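Local coordinates for SEC-C motif domain protein (Psychrobacter arcticus, PDB 2I9W) that is of unknown function but binds two zinc ions, each through four cysteines, and combines an NTF2-like (cystatin-like) fold with a SEC-C motif, at residues L56-Y61 / A99-V104; V67-I72 / L84-I89; T137-K142 / Y152-T157. All blocks are in the same frame, centred on the assembly; numbering follows the deposited sequence. Where two conformers were deposited one is given.

Interaction 1: residues L56-Y61 / A99-V104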
loop_
_atom_site.group_PDB
_atom_site.type_symbol
_atom_site.label_atom_id
_atom_site.label_comp_id
_atom_site.label_asym_id
_atom_site.label_seq_id
_atom_site.Cartn_x
_atom_site.Cartn_y
_atom_site.Cartn_z
ATOM N N LEU A 56 3.547 -3.619 -3.584
ATOM C CA LEU A 56 2.322 -2.841 -3.402
ATOM C C LEU A 56 2.474 -1.665 -2.418
ATOM O O LEU A 56 2.066 -0.535 -2.711
ATOM C CB LEU A 56 1.129 -3.727 -3.000
ATOM C CG LEU A 56 -0.253 -3.023 -2.997
ATOM C CD1 LEU A 56 -0.686 -2.652 -4.458
ATOM C CD2 LEU A 56 -1.319 -3.836 -2.269
HETATM N N MSE A 57 3.115 -1.933 -1.284
HETATM C CA MSE A 57 3.319 -0.945 -0.255
HETATM C C MSE A 57 4.098 0.254 -0.817
HETATM O O MSE A 57 3.770 1.415 -0.540
HETATM C CB MSE A 57 4.031 -1.630 0.912
HETATM C CG MSE A 57 4.240 -0.801 2.147
HETATM SE SE MSE A 57 5.721 0.433 1.978
HETATM C CE MSE A 57 7.011 -0.676 1.058
ATOM N N ARG A 58 5.150 -0.027 -1.604
ATOM C CA ARG A 58 5.934 1.049 -2.242
ATOM C C ARG A 58 5.075 1.893 -3.149
ATOM O O ARG A 58 5.122 3.130 -3.106
ATOM C CB ARG A 58 7.099 0.480 -3.048
ATOM C CG ARG A 58 8.221 0.029 -2.187
ATOM C CD ARG A 58 9.222 -0.779 -2.991
ATOM N NE ARG A 58 10.386 -1.175 -2.202
ATOM C CZ ARG A 58 11.410 -0.376 -1.893
ATOM N NH1 ARG A 58 11.456 0.900 -2.282
ATOM N NH2 ARG A 58 12.415 -0.872 -1.183
ATOM N N THR A 59 4.294 1.230 -3.994
ATOM C CA THR A 59 3.371 1.981 -4.897
ATOM C C THR A 59 2.358 2.808 -4.108
ATOM O O THR A 59 1.995 3.893 -4.540
ATOM C CB THR A 59 2.636 1.059 -5.942
ATOM O OG1 THR A 59 1.753 0.137 -5.246
ATOM C CG2 THR A 59 3.665 0.325 -6.839
ATOM N N ARG A 60 1.889 2.310 -2.969
ATOM C CA ARG A 60 0.974 3.126 -2.143
ATOM C C ARG A 60 1.654 4.380 -1.557
ATOM O O ARG A 60 1.130 5.466 -1.606
ATOM C CB ARG A 60 0.292 2.272 -1.074
ATOM C CG ARG A 60 -0.670 1.183 -1.608
ATOM C CD ARG A 60 -1.175 0.289 -0.445
ATOM N NE ARG A 60 -1.733 1.057 0.688
ATOM C CZ ARG A 60 -2.966 1.550 0.754
ATOM N NH1 ARG A 60 -3.824 1.358 -0.245
ATOM N NH2 ARG A 60 -3.339 2.230 1.836
ATOM N N TYR A 61 2.842 4.195 -0.995
ATOM C CA TYR A 61 3.648 5.316 -0.516
ATOM C C TYR A 61 3.822 6.392 -1.610
ATOM O O TYR A 61 3.574 7.563 -1.396
ATOM C CB TYR A 61 5.023 4.823 -0.036
ATOM C CG TYR A 61 5.893 5.995 0.288
ATOM C CD1 TYR A 61 5.747 6.659 1.466
ATOM C CD2 TYR A 61 6.814 6.473 -0.637
ATOM C CE1 TYR A 61 6.499 7.813 1.763
ATOM C CE2 TYR A 61 7.560 7.610 -0.381
ATOM C CZ TYR A 61 7.395 8.292 0.836
ATOM O OH TYR A 61 8.146 9.413 1.129
ATOM N N ALA A 99 9.149 12.728 3.163
ATOM C CA ALA A 99 10.612 12.804 3.055
ATOM C C ALA A 99 11.314 11.491 2.756
ATOM O O ALA A 99 12.548 11.446 2.753
ATOM C CB ALA A 99 11.203 13.403 4.345
ATOM N N GLY A 100 10.566 10.435 2.475
ATOM C CA GLY A 100 11.165 9.175 2.109
ATOM C C GLY A 100 10.547 7.933 2.739
ATOM O O GLY A 100 9.683 8.005 3.610
ATOM N N LEU A 101 11.054 6.794 2.305
ATOM C CA LEU A 101 10.616 5.449 2.678
ATOM C C LEU A 101 11.793 4.527 2.957
ATOM O O LEU A 101 12.761 4.492 2.189
ATOM C CB LEU A 101 9.758 4.835 1.556
ATOM C CG LEU A 101 9.205 3.423 1.837
ATOM C CD1 LEU A 101 8.154 3.505 2.981
ATOM C CD2 LEU A 101 8.666 2.741 0.525
ATOM N N GLU A 102 11.714 3.816 4.075
ATOM C CA GLU A 102 12.640 2.749 4.402
ATOM C C GLU A 102 11.843 1.473 4.632
ATOM O O GLU A 102 11.060 1.380 5.584
ATOM C CB GLU A 102 13.394 3.108 5.666
ATOM C CG GLU A 102 14.318 2.020 6.160
ATOM C CD GLU A 102 15.048 2.381 7.464
ATOM O OE1 GLU A 102 14.704 3.399 8.129
ATOM O OE2 GLU A 102 15.999 1.648 7.789
ATOM N N VAL A 103 12.074 0.457 3.801
ATOM C CA VAL A 103 11.423 -0.827 4.002
ATOM C C VAL A 103 12.345 -1.608 4.955
ATOM O O VAL A 103 13.530 -1.886 4.640
ATOM C CB VAL A 103 11.094 -1.590 2.659
ATOM C CG1 VAL A 103 10.520 -2.974 2.982
ATOM C CG2 VAL A 103 10.136 -0.809 1.764
ATOM N N VAL A 104 11.813 -1.893 6.141
ATOM C CA VAL A 104 12.551 -2.620 7.177
ATOM C C VAL A 104 12.521 -4.124 6.906
ATOM O O VAL A 104 13.566 -4.814 7.008
ATOM C CB VAL A 104 12.017 -2.287 8.570
ATOM C CG1 VAL A 104 12.720 -3.150 9.659
ATOM C CG2 VAL A 104 12.137 -0.783 8.843
HETATM O O HOH W 1 13.462 0.655 1.331
#
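Leu-101 and Tyr-61 lie alongside each other, pointing opposite ways, and the leucine is easier to follow outward. Its CB sits over the centre of the tyrosine ring, 4.0 Å from the centroid and almost on the ring normal, a CH-pi contact. CG stands anti to the backbone N (chi1 -179°), carrying the two methyls past the ring to the helix. CD1 meets SE of Met-57, built as selenomethionine, at 4.0 Å in one of its two modelled conformers. CD2 rests 3.9 Å from CG of Arg-58. At the far end of the ring, Tyr-61 OH accepts a weak bond from Gly-100 N, 3.0 Å long and bent to 124° at the hydrogen. At the backbone angles of Gly-100 a side chain would be pressed against the carbonyl O of Ala-99.

Helix 53-66 here runs antiparallel to edge strand 97-107, at 170° with 10.1 Å between the local axes: the long helix lying against the curved antiparallel sheet of a cystatin-like (NTF2-like) fold. A leucine in place of Tyr-61 would probably leave Gly-100 N without its hydroxyl partner and strip Leu-101 CB of its aromatic face.

Arg-58, also in one of two conformers, extends from CG to NE and carries its guanidinium out to Val-103, whose CG2 lies over one face, toward the rim, 3.7 Å from NH2. A water accepts from Val-103 N at 2.8 Å and, more weakly, from the same NH2. The stronger polar partner is Glu-54, in a salt bridge to NE. Cys-11 and Cys-30, first-zinc ligands, are near, the side chain coming within about 5 Å of the metal; its charge is likely to offset part of the cysteines' negative charge.

Interaction 2: residues V67-I72 / L84-I89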
loop_
_atom_site.group_PDB
_atom_site.type_symbol
_atom_site.label_atom_id
_atom_site.label_comp_id
_atom_site.label_asym_id
_atom_site.label_seq_id
_atom_site.Cartn_x
_atom_site.Cartn_y
_atom_site.Cartn_z
ATOM N N VAL A 67 -0.021 12.252 -4.573
ATOM C CA VAL A 67 -1.459 12.624 -4.349
ATOM C C VAL A 67 -2.362 11.961 -5.400
ATOM O O VAL A 67 -2.999 12.614 -6.236
ATOM C CB VAL A 67 -1.754 14.154 -4.189
ATOM C CG1 VAL A 67 -3.188 14.335 -3.673
ATOM C CG2 VAL A 67 -0.761 14.827 -3.240
ATOM N N LYS A 68 -2.365 10.637 -5.338
ATOM C CA LYS A 68 -3.163 9.759 -6.198
ATOM C C LYS A 68 -4.097 8.936 -5.303
ATOM O O LYS A 68 -3.894 7.726 -5.056
ATOM C CB LYS A 68 -2.245 8.884 -7.024
ATOM C CG LYS A 68 -1.355 9.765 -7.911
ATOM C CD LYS A 68 -0.627 8.991 -8.928
ATOM C CE LYS A 68 0.240 9.922 -9.755
ATOM N NZ LYS A 68 -0.462 10.350 -10.976
ATOM N N PRO A 69 -5.124 9.612 -4.740
ATOM C CA PRO A 69 -5.921 8.934 -3.738
ATOM C C PRO A 69 -6.787 7.808 -4.320
ATOM O O PRO A 69 -7.134 6.888 -3.594
ATOM C CB PRO A 69 -6.755 10.058 -3.143
ATOM C CG PRO A 69 -6.864 11.079 -4.275
ATOM C CD PRO A 69 -5.580 10.994 -4.999
ATOM N N GLU A 70 -7.124 7.883 -5.613
ATOM C CA GLU A 70 -7.820 6.787 -6.279
ATOM C C GLU A 70 -7.034 5.484 -6.158
ATOM O O GLU A 70 -7.615 4.388 -5.852
ATOM C CB GLU A 70 -8.102 7.100 -7.743
ATOM C CG GLU A 70 -6.857 7.231 -8.709
ATOM C CD GLU A 70 -5.887 8.431 -8.446
ATOM O OE1 GLU A 70 -6.291 9.542 -7.962
ATOM O OE2 GLU A 70 -4.705 8.231 -8.770
ATOM N N TYR A 71 -5.719 5.574 -6.367
ATOM C CA TYR A 71 -4.851 4.397 -6.232
ATOM C C TYR A 71 -4.898 3.824 -4.797
ATOM O O TYR A 71 -4.960 2.619 -4.601
ATOM C CB TYR A 71 -3.402 4.719 -6.646
ATOM C CG TYR A 71 -2.535 3.505 -6.738
ATOM C CD1 TYR A 71 -2.554 2.714 -7.873
ATOM C CD2 TYR A 71 -1.707 3.122 -5.681
ATOM C CE1 TYR A 71 -1.801 1.576 -7.941
ATOM C CE2 TYR A 71 -0.923 1.976 -5.744
ATOM C CZ TYR A 71 -0.965 1.208 -6.900
ATOM O OH TYR A 71 -0.236 0.048 -7.034
ATOM N N ILE A 72 -4.913 4.683 -3.806
ATOM C CA ILE A 72 -4.944 4.273 -2.404
ATOM C C ILE A 72 -6.270 3.521 -2.107
ATOM O O ILE A 72 -6.280 2.457 -1.496
ATOM C CB ILE A 72 -4.762 5.513 -1.443
ATOM C CG1 ILE A 72 -3.405 6.166 -1.673
ATOM C CG2 ILE A 72 -4.911 5.124 0.024
ATOM C CD1 ILE A 72 -2.202 5.210 -1.419
ATOM N N LEU A 84 -13.798 4.228 3.093
ATOM C CA LEU A 84 -12.749 5.258 3.005
ATOM C C LEU A 84 -13.350 6.578 2.530
ATOM O O LEU A 84 -14.371 6.567 1.876
ATOM C CB LEU A 84 -11.653 4.818 2.035
ATOM C CG LEU A 84 -10.993 3.477 2.321
ATOM C CD1 LEU A 84 -10.093 3.080 1.150
ATOM C CD2 LEU A 84 -10.248 3.581 3.668
ATOM N N ASP A 85 -12.731 7.698 2.910
ATOM C CA ASP A 85 -13.169 9.033 2.544
ATOM C C ASP A 85 -12.044 9.579 1.684
ATOM O O ASP A 85 -10.998 9.979 2.182
ATOM C CB ASP A 85 -13.402 9.888 3.798
ATOM C CG ASP A 85 -13.766 11.330 3.491
ATOM O OD1 ASP A 85 -13.498 11.843 2.382
ATOM O OD2 ASP A 85 -14.330 11.961 4.394
ATOM N N ILE A 86 -12.256 9.570 0.379
ATOM C CA ILE A 86 -11.181 9.827 -0.576
ATOM C C ILE A 86 -10.703 11.280 -0.451
ATOM O O ILE A 86 -9.530 11.591 -0.593
ATOM C CB ILE A 86 -11.651 9.490 -2.022
ATOM C CG1 ILE A 86 -10.487 9.549 -3.004
ATOM C CG2 ILE A 86 -12.750 10.411 -2.451
ATOM C CD1 ILE A 86 -10.686 8.684 -4.210
ATOM N N LYS A 87 -11.619 12.182 -0.146
ATOM C CA LYS A 87 -11.239 13.571 0.067
ATOM C C LYS A 87 -10.301 13.749 1.265
ATOM O O LYS A 87 -9.375 14.552 1.206
ATOM C CB LYS A 87 -12.491 14.416 0.225
ATOM C CG LYS A 87 -12.755 15.302 -0.991
ATOM C CD LYS A 87 -12.960 14.513 -2.297
ATOM C CE LYS A 87 -13.575 15.419 -3.388
ATOM N N ALA A 88 -10.511 12.960 2.318
ATOM C CA ALA A 88 -9.718 13.095 3.548
ATOM C C ALA A 88 -8.351 12.523 3.303
ATOM O O ALA A 88 -7.358 13.077 3.740
ATOM C CB ALA A 88 -10.434 12.434 4.774
ATOM N N ILE A 89 -8.299 11.416 2.564
ATOM C CA ILE A 89 -7.037 10.833 2.110
ATOM C C ILE A 89 -6.276 11.830 1.236
ATOM O O ILE A 89 -5.079 12.078 1.454
ATOM C CB ILE A 89 -7.286 9.506 1.343
ATOM C CG1 ILE A 89 -7.976 8.491 2.256
ATOM C CG2 ILE A 89 -5.948 8.955 0.762
ATOM C CD1 ILE A 89 -8.460 7.182 1.599
#
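The carbonyl oxygen of Ile-72 is gripped twice, by Arg-60 NH1 from helix 53-66 and by Thr-76 OG1 from the loop that follows. This residue's side chain belongs to the apolar contact with the second segment: CG2, anti to its backbone N because chi1 is -62°, meets CG2 of Ile-89 at 4.0 Å, the two branched chains slanting across each other.

One turn back, Pro-69 is the central piece. Its CB lies 3.8 Å from CG1 of Ile-86, with the two side chains at about a right angle, and 4.1 Å from CG2 of Ile-89. Ile-86 continues past the proline ring, its CD1 ending 3.9 Å from Glu-70 N. No hydrogen bond passes between the segments; methyl, methylene and ring carbons do the work. Both helices start here. Asp-85 is the N-cap of helix 86-95, and its OD1 accepts from Ala-88 N at 3.2 Å, the donor standing well above the carboxylate plane. Lys-68 occupies the N-cap position of helix 69-74, directly after the Schellman motif at Val-67 that closes helix 53-66. The first turns of helices 69-74 and 86-95 are joined here, in the helical layer of the NTF2-like domain.

Interaction 3: residues T137-K142 / Y152-T157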
loop_
_atom_site.group_PDB
_atom_site.type_symbol
_atom_site.label_atom_id
_atom_site.label_comp_id
_atom_site.label_asym_id
_atom_site.label_seq_id
_atom_site.Cartn_x
_atom_site.Cartn_y
_atom_site.Cartn_z
ATOM N N THR A 137 -0.400 -5.155 6.848
ATOM C CA THR A 137 -0.806 -6.447 6.419
ATOM C C THR A 137 -1.604 -6.369 5.136
ATOM O O THR A 137 -2.416 -5.432 4.924
ATOM C CB THR A 137 -1.642 -7.206 7.476
ATOM O OG1 THR A 137 -0.920 -7.211 8.720
ATOM C CG2 THR A 137 -1.882 -8.652 6.995
ATOM N N PHE A 138 -1.329 -7.349 4.300
ATOM C CA PHE A 138 -1.896 -7.444 2.963
ATOM C C PHE A 138 -2.484 -8.832 2.750
ATOM O O PHE A 138 -2.017 -9.824 3.311
ATOM C CB PHE A 138 -0.830 -7.157 1.916
ATOM C CG PHE A 138 -0.150 -5.817 2.089
ATOM C CD1 PHE A 138 0.870 -5.667 3.016
ATOM C CD2 PHE A 138 -0.579 -4.726 1.368
ATOM C CE1 PHE A 138 1.484 -4.470 3.199
ATOM C CE2 PHE A 138 0.062 -3.514 1.543
ATOM C CZ PHE A 138 1.071 -3.415 2.495
ATOM N N VAL A 139 -3.512 -8.895 1.895
ATOM C CA VAL A 139 -4.160 -10.163 1.550
ATOM C C VAL A 139 -4.159 -10.301 0.037
ATOM O O VAL A 139 -4.364 -9.320 -0.682
ATOM C CB VAL A 139 -5.594 -10.306 2.137
ATOM C CG1 VAL A 139 -6.569 -9.296 1.536
ATOM C CG2 VAL A 139 -6.100 -11.754 1.975
ATOM N N LYS A 140 -3.914 -11.528 -0.413
ATOM C CA LYS A 140 -3.981 -11.920 -1.808
ATOM C C LYS A 140 -5.382 -12.463 -2.102
ATOM O O LYS A 140 -5.840 -13.436 -1.458
ATOM C CB LYS A 140 -2.892 -12.964 -2.125
ATOM C CG LYS A 140 -2.297 -12.842 -3.526
ATOM C CD LYS A 140 -1.193 -13.877 -3.827
ATOM C CE LYS A 140 -0.233 -13.357 -4.931
ATOM N N ILE A 141 -6.012 -11.857 -3.107
ATOM C CA ILE A 141 -7.343 -12.210 -3.589
ATOM C C ILE A 141 -7.336 -12.511 -5.087
ATOM O O ILE A 141 -6.816 -11.731 -5.879
ATOM C CB ILE A 141 -8.352 -11.087 -3.355
ATOM C CG1 ILE A 141 -8.461 -10.729 -1.858
ATOM C CG2 ILE A 141 -9.713 -11.500 -3.937
ATOM C CD1 ILE A 141 -9.250 -9.387 -1.660
ATOM N N LYS A 142 -7.919 -13.638 -5.467
ATOM C CA LYS A 142 -8.036 -14.018 -6.890
ATOM C C LYS A 142 -9.010 -13.122 -7.663
ATOM O O LYS A 142 -9.985 -12.612 -7.092
ATOM C CB LYS A 142 -8.483 -15.473 -7.013
ATOM C CG LYS A 142 -7.406 -16.454 -6.633
ATOM N N TYR A 152 -3.917 -6.826 -1.731
ATOM C CA TYR A 152 -4.716 -5.725 -1.213
ATOM C C TYR A 152 -4.323 -5.387 0.206
ATOM O O TYR A 152 -3.980 -6.279 0.995
ATOM C CB TYR A 152 -6.213 -6.065 -1.254
ATOM C CG TYR A 152 -6.778 -6.185 -2.624
ATOM C CD1 TYR A 152 -6.773 -7.393 -3.282
ATOM C CD2 TYR A 152 -7.307 -5.095 -3.264
ATOM C CE1 TYR A 152 -7.254 -7.521 -4.546
ATOM C CE2 TYR A 152 -7.816 -5.217 -4.527
ATOM C CZ TYR A 152 -7.784 -6.442 -5.163
ATOM O OH TYR A 152 -8.264 -6.580 -6.409
ATOM N N PHE A 153 -4.368 -4.098 0.517
ATOM C CA PHE A 153 -4.026 -3.618 1.855
ATOM C C PHE A 153 -5.193 -3.806 2.803
ATOM O O PHE A 153 -6.322 -3.417 2.477
ATOM C CB PHE A 153 -3.644 -2.129 1.776
ATOM C CG PHE A 153 -3.480 -1.471 3.102
ATOM C CD1 PHE A 153 -2.465 -1.818 3.944
ATOM C CD2 PHE A 153 -4.326 -0.449 3.481
ATOM C CE1 PHE A 153 -2.284 -1.148 5.152
ATOM C CE2 PHE A 153 -4.159 0.218 4.674
ATOM C CZ PHE A 153 -3.158 -0.146 5.531
ATOM N N LEU A 154 -4.924 -4.388 3.973
ATOM C CA LEU A 154 -5.933 -4.531 5.059
ATOM C C LEU A 154 -5.854 -3.278 5.932
ATOM O O LEU A 154 -4.868 -3.069 6.644
ATOM C CB LEU A 154 -5.649 -5.788 5.902
ATOM C CG LEU A 154 -5.877 -7.143 5.259
ATOM C CD1 LEU A 154 -5.621 -8.236 6.306
ATOM C CD2 LEU A 154 -7.247 -7.292 4.632
ATOM N N ASP A 155 -6.849 -2.402 5.821
ATOM C CA ASP A 155 -6.801 -1.094 6.517
ATOM C C ASP A 155 -7.237 -1.330 7.969
ATOM O O ASP A 155 -8.370 -1.758 8.209
ATOM C CB ASP A 155 -7.675 -0.068 5.812
ATOM C CG ASP A 155 -7.420 1.343 6.272
ATOM O OD1 ASP A 155 -7.380 1.569 7.500
ATOM O OD2 ASP A 155 -7.261 2.244 5.411
ATOM N N PRO A 156 -6.316 -1.107 8.937
ATOM C CA PRO A 156 -6.676 -1.364 10.330
ATOM C C PRO A 156 -7.364 -0.177 10.992
ATOM O O PRO A 156 -7.750 -0.279 12.155
ATOM C CB PRO A 156 -5.312 -1.606 10.993
ATOM C CG PRO A 156 -4.441 -0.699 10.294
ATOM C CD PRO A 156 -4.931 -0.607 8.846
ATOM N N THR A 157 -7.527 0.936 10.273
ATOM C CA THR A 157 -8.110 2.147 10.852
ATOM C C THR A 157 -9.631 2.301 10.615
ATOM O O THR A 157 -10.295 3.016 11.355
ATOM C CB THR A 157 -7.403 3.423 10.312
ATOM O OG1 THR A 157 -7.787 3.618 8.947
ATOM C CG2 THR A 157 -5.843 3.343 10.413
HETATM O O HOH W 2 -2.484 -3.328 7.906
#
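Thr-137, Val-139, Tyr-152 and Leu-154 tie the last two strands of the sheet into an antiparallel beta hairpin of the NTF2-like domain. Val-139 and Tyr-152 form a hydrogen-bonded pair: Val-139 N gives to Tyr-152 O at 2.8 Å, in the carbonyl plane, and Tyr-152 N returns to Val-139 O at 2.7 Å. Leu-154 N continues the pattern to Thr-137 O at 2.9 Å, nearly straight at 164°.

Phe-138 and Phe-153, a non-hydrogen-bonded pair, share the other face; their rings are inclined at 56°, with CE2 of Phe-138 3.9 Å from CD1 of Phe-153. On the face of Val-139 and Tyr-152, Ile-141 crosses the tyrosine at about a right angle, placing its CD1 3.6 Å from Tyr-152 CD1. Val-139 CG1, between the backbone N and carbonyl carbon (chi1 66°), touches Leu-154 CD2 at 3.7 Å.

Farther out, Phe-138 packs on Leu-56 and Met-57 of helix 53-66. Val-139 and Leu-154 instead adjoin the SEC-C zinc site, beside Cys-170 and Cys-180 respectively. Beside the Leu-154 to Thr-137 bond, a water accepts from Thr-137 N at 3.0 Å and donates to Leu-154 O at 2.7 Å.

Helix 53-66 connects all three contacts. One side of it meets strand 97-107 in interaction 1; from Leu-56, CD2 reaches CD2 of Phe-138 in interaction 3 at 3.8 Å; and Thr-59 OG1 pairs with Tyr-71 OH beside interaction 2 at 2.7 Å, probably as a hydrogen bond. Interaction 2 is nested along the chain inside the loop that interaction 1 closes, while interaction 3 comes later and touches interaction 2 lightly through Leu-84 and Asp-155. The centres lie 16 to 17 Å apart. The zinc ions sit at separate places: one is about 5 Å from the side chain of Arg-58 of interaction 1, the other about 5 Å from the side chain of Val-139 of interaction 3.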